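Local coordinates for methionine gamma-lyase (Trichomonas vaginalis, PDB 1E5E), which belongs to the Cys/Met metabolism family of pyridoxal-phosphate-dependent enzymes, with a ligand pocket completed by a second subunit, at residues A183-T186 against F187-P190. Sequence-based numbering, arbitrary orientation.
Sequences ADNT and FCSP. With PPJ (N-(hydroxy{3-hydroxy-2-methyl-5-[(phosphonooxy)methyl]pyridin-4-yl}methyl)norvaline), chain C.
Asn185 and Ser189 close the turn that carries the chain off the end of strand 180-184. Ser189 N donates to Asn185 O at 2.9 Å, and Cys188 N adds a weak bond to the same oxygen. The side chain of Asn185 follows this turn: with CG anti to the backbone N (chi1 -161°), its amide lies alongside the loop, and OD1 packs against Cys188 CB at 3.2 Å. Its ND2 donates elsewhere, to Glu75 OE2 and to Thr193 O, so the buried amide is tied both to helix 62-75 and to the later part of its own loop.

Two residues carry the ligand side. Asp184 extends its carboxylate from the strand end, CG anti to the backbone N at chi1 175°, and divides the work of its oxygens: OD2 lies 2.6 Å from N1 of PPJ, while OD1 accepts Thr186 N at 3.1 Å, an Asx turn, and is also reached by Thr186 OG1 in a very short hydrogen bond. Because OG1 sits beside its own backbone N, hydroxyl and amide converge on this one oxygen; OG1 is also hydrogen-bonded to Ser206 N at the end of neighbouring strand 202-206. One water spans Asp184 O and Phe187 N, 3.0 Å from the latter, linking the strand end to the loop. The Phe187 ring runs past the ligand, CE1 being 4.1 Å from PPJ O3.

An acid meeting the pyridine nitrogen is a hallmark of this fold type of pyridoxal-phosphate enzymes. Fixed through OD1 by Thr186, the carboxylate presents OD2 to N1, consistent with a role in holding the nitrogen end of the ring.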
ATOM      1  N   ALA A 183      17.135 -26.888  -6.836  1.00 19.17           N
ATOM      2  CA  ALA A 183      16.987 -26.352  -8.210  1.00 17.29           C
ATOM      3  C   ALA A 183      16.426 -24.935  -8.166  1.00 17.60           C
ATOM      4  O   ALA A 183      15.502 -24.754  -7.360  1.00 16.86           O
ATOM      5  CB  ALA A 183      16.043 -27.262  -8.972  1.00 14.90           C
ATOM      6  N   ASP A 184      16.992 -23.980  -8.896  1.00 15.84           N
ATOM      7  CA  ASP A 184      16.398 -22.624  -8.943  1.00 15.05           C
ATOM      8  C   ASP A 184      15.458 -22.621 -10.143  1.00 15.85           C
ATOM      9  O   ASP A 184      15.862 -22.674 -11.310  1.00 16.20           O
ATOM     10  CB  ASP A 184      17.467 -21.543  -8.966  1.00 15.06           C
ATOM     11  CG  ASP A 184      16.925 -20.132  -9.129  1.00 16.91           C
ATOM     12  OD1 ASP A 184      15.753 -19.956  -9.508  1.00 14.99           O
ATOM     13  OD2 ASP A 184      17.724 -19.180  -8.973  1.00 18.84           O
ATOM     14  N   ASN A 185      14.157 -22.643  -9.868  1.00 15.67           N
ATOM     15  CA  ASN A 185      13.077 -22.810 -10.825  1.00 14.85           C
ATOM     16  C   ASN A 185      12.438 -21.516 -11.266  1.00 14.64           C
ATOM     17  O   ASN A 185      11.327 -21.540 -11.805  1.00 15.18           O
ATOM     18  CB  ASN A 185      12.011 -23.749 -10.207  1.00 15.30           C
ATOM     19  CG  ASN A 185      11.064 -24.373 -11.218  1.00 17.22           C
ATOM     20  OD1 ASN A 185      11.495 -24.665 -12.348  1.00 18.03           O
ATOM     21  ND2 ASN A 185       9.773 -24.551 -10.896  1.00 14.53           N
ATOM     22  N   THR A 186      13.143 -20.405 -11.092  1.00 15.18           N
ATOM     23  CA  THR A 186      12.662 -19.083 -11.443  1.00 15.73           C
ATOM     24  C   THR A 186      12.256 -18.939 -12.904  1.00 16.68           C
ATOM     25  O   THR A 186      11.181 -18.453 -13.171  1.00 14.63           O
ATOM     26  CB  THR A 186      13.788 -18.047 -11.203  1.00 15.24           C
ATOM     27  OG1 THR A 186      14.179 -18.045  -9.828  1.00 12.71           O
ATOM     28  CG2 THR A 186      13.330 -16.644 -11.582  1.00 12.53           C
ATOM     29  N   PHE A 187      13.121 -19.329 -13.827  1.00 17.49           N
ATOM     30  CA  PHE A 187      12.843 -19.210 -15.265  1.00 18.17           C
ATOM     31  C   PHE A 187      11.651 -20.028 -15.664  1.00 18.86           C
ATOM     32  O   PHE A 187      10.939 -19.565 -16.557  1.00 21.68           O
ATOM     33  CB  PHE A 187      14.041 -19.610 -16.133  1.00 16.74           C
ATOM     34  CG  PHE A 187      15.041 -18.502 -16.307  1.00 17.37           C
ATOM     35  CD1 PHE A 187      15.132 -17.458 -15.395  1.00 17.01           C
ATOM     36  CD2 PHE A 187      15.949 -18.550 -17.349  1.00 16.89           C
ATOM     37  CE1 PHE A 187      16.049 -16.438 -15.560  1.00 17.26           C
ATOM     38  CE2 PHE A 187      16.867 -17.527 -17.539  1.00 16.80           C
ATOM     39  CZ  PHE A 187      16.915 -16.466 -16.654  1.00 18.00           C
ATOM     40  N   CYS A 188      11.355 -21.141 -14.992  1.00 17.98           N
ATOM     41  CA  CYS A 188      10.166 -21.879 -15.406  1.00 16.10           C
ATOM     42  C   CYS A 188       8.873 -21.469 -14.724  1.00 16.29           C
ATOM     43  O   CYS A 188       7.804 -21.401 -15.376  1.00 17.18           O
ATOM     44  CB  CYS A 188      10.386 -23.353 -15.090  1.00 16.76           C
ATOM     45  SG  CYS A 188      11.581 -24.245 -16.102  1.00 16.04           S
ATOM     46  N   SER A 189       8.914 -21.303 -13.414  1.00 14.73           N
ATOM     47  CA  SER A 189       7.771 -21.020 -12.548  1.00 14.82           C
ATOM     48  C   SER A 189       7.139 -22.390 -12.306  1.00 15.66           C
ATOM     49  O   SER A 189       7.324 -23.279 -13.123  1.00 12.61           O
ATOM     50  CB  SER A 189       6.733 -20.013 -13.070  1.00 13.81           C
ATOM     51  OG  SER A 189       5.723 -20.701 -13.814  1.00 15.37           O
ATOM     52  N   PRO A 190       6.273 -22.525 -11.306  1.00 16.62           N
ATOM     53  CA  PRO A 190       5.600 -23.751 -10.980  1.00 16.83           C
ATOM     54  C   PRO A 190       4.606 -24.133 -12.064  1.00 18.06           C
ATOM     55  O   PRO A 190       4.141 -25.283 -12.074  1.00 16.92           O
ATOM     56  CB  PRO A 190       4.849 -23.496  -9.656  1.00 15.62           C
ATOM     57  CG  PRO A 190       5.469 -22.266  -9.077  1.00 16.29           C
ATOM     58  CD  PRO A 190       6.047 -21.488 -10.251  1.00 16.76           C
TER
HETATM   59  N1  PPJ C 405      17.639 -16.573  -9.240  1.00 20.73           N
HETATM   60  C2  PPJ C 405      17.515 -16.294 -10.554  1.00 20.37           C
HETATM   61  C6  PPJ C 405      17.914 -15.588  -8.339  1.00 21.63           C
HETATM   62  C2A PPJ C 405      17.661 -17.222 -11.600  1.00 18.06           C
HETATM   63  C3  PPJ C 405      17.501 -14.926 -10.894  1.00 20.07           C
HETATM   64  O3  PPJ C 405      17.520 -14.682 -12.177  1.00 18.32           O
HETATM   65  C4  PPJ C 405      17.572 -13.900  -9.946  1.00 20.86           C
HETATM   66  C4A PPJ C 405      17.558 -12.550 -10.407  1.00 22.62           C
HETATM   67  C5  PPJ C 405      17.852 -14.213  -8.616  1.00 21.06           C
HETATM   68  N   PPJ C 405      17.958 -12.177 -11.637  1.00 21.88           N
HETATM   69  C5A PPJ C 405      17.780 -13.280  -7.532  1.00 19.42           C
HETATM   70  OP4 PPJ C 405      16.541 -13.004  -7.291  1.00 19.64           O
HETATM   71  P   PPJ C 405      16.340 -11.549  -6.674  1.00 17.93           P
HETATM   72  OP1 PPJ C 405      14.780 -11.459  -6.360  1.00 18.71           O
HETATM   73  OP2 PPJ C 405      16.791 -10.485  -7.721  1.00 18.37           O
HETATM   74  OP3 PPJ C 405      17.171 -11.356  -5.331  1.00 18.41           O
HETATM   75  CA  PPJ C 405      17.869 -10.910 -12.133  1.00 22.87           C
HETATM   76  CB  PPJ C 405      18.271  -9.736 -11.344  1.00 22.76           C
HETATM   77  C   PPJ C 405      18.306 -10.800 -13.488  1.00 21.53           C
HETATM   78  CG  PPJ C 405      19.685  -9.468 -10.976  1.00 24.27           C
HETATM   79  CD  PPJ C 405      20.213  -8.444 -11.865  1.00 23.92           C
HETATM   80  O   PPJ C 405      18.787 -11.853 -14.045  1.00 21.82           O
HETATM   81  OXT PPJ C 405      17.824  -9.884 -14.285  1.00 23.08           O
HETATM   82  O   HOH W   1      15.692 -20.571 -13.005  1.00 16.00           O
HETATM   83  O   HOH W   2      13.994 -22.410 -14.080  1.00 18.42           O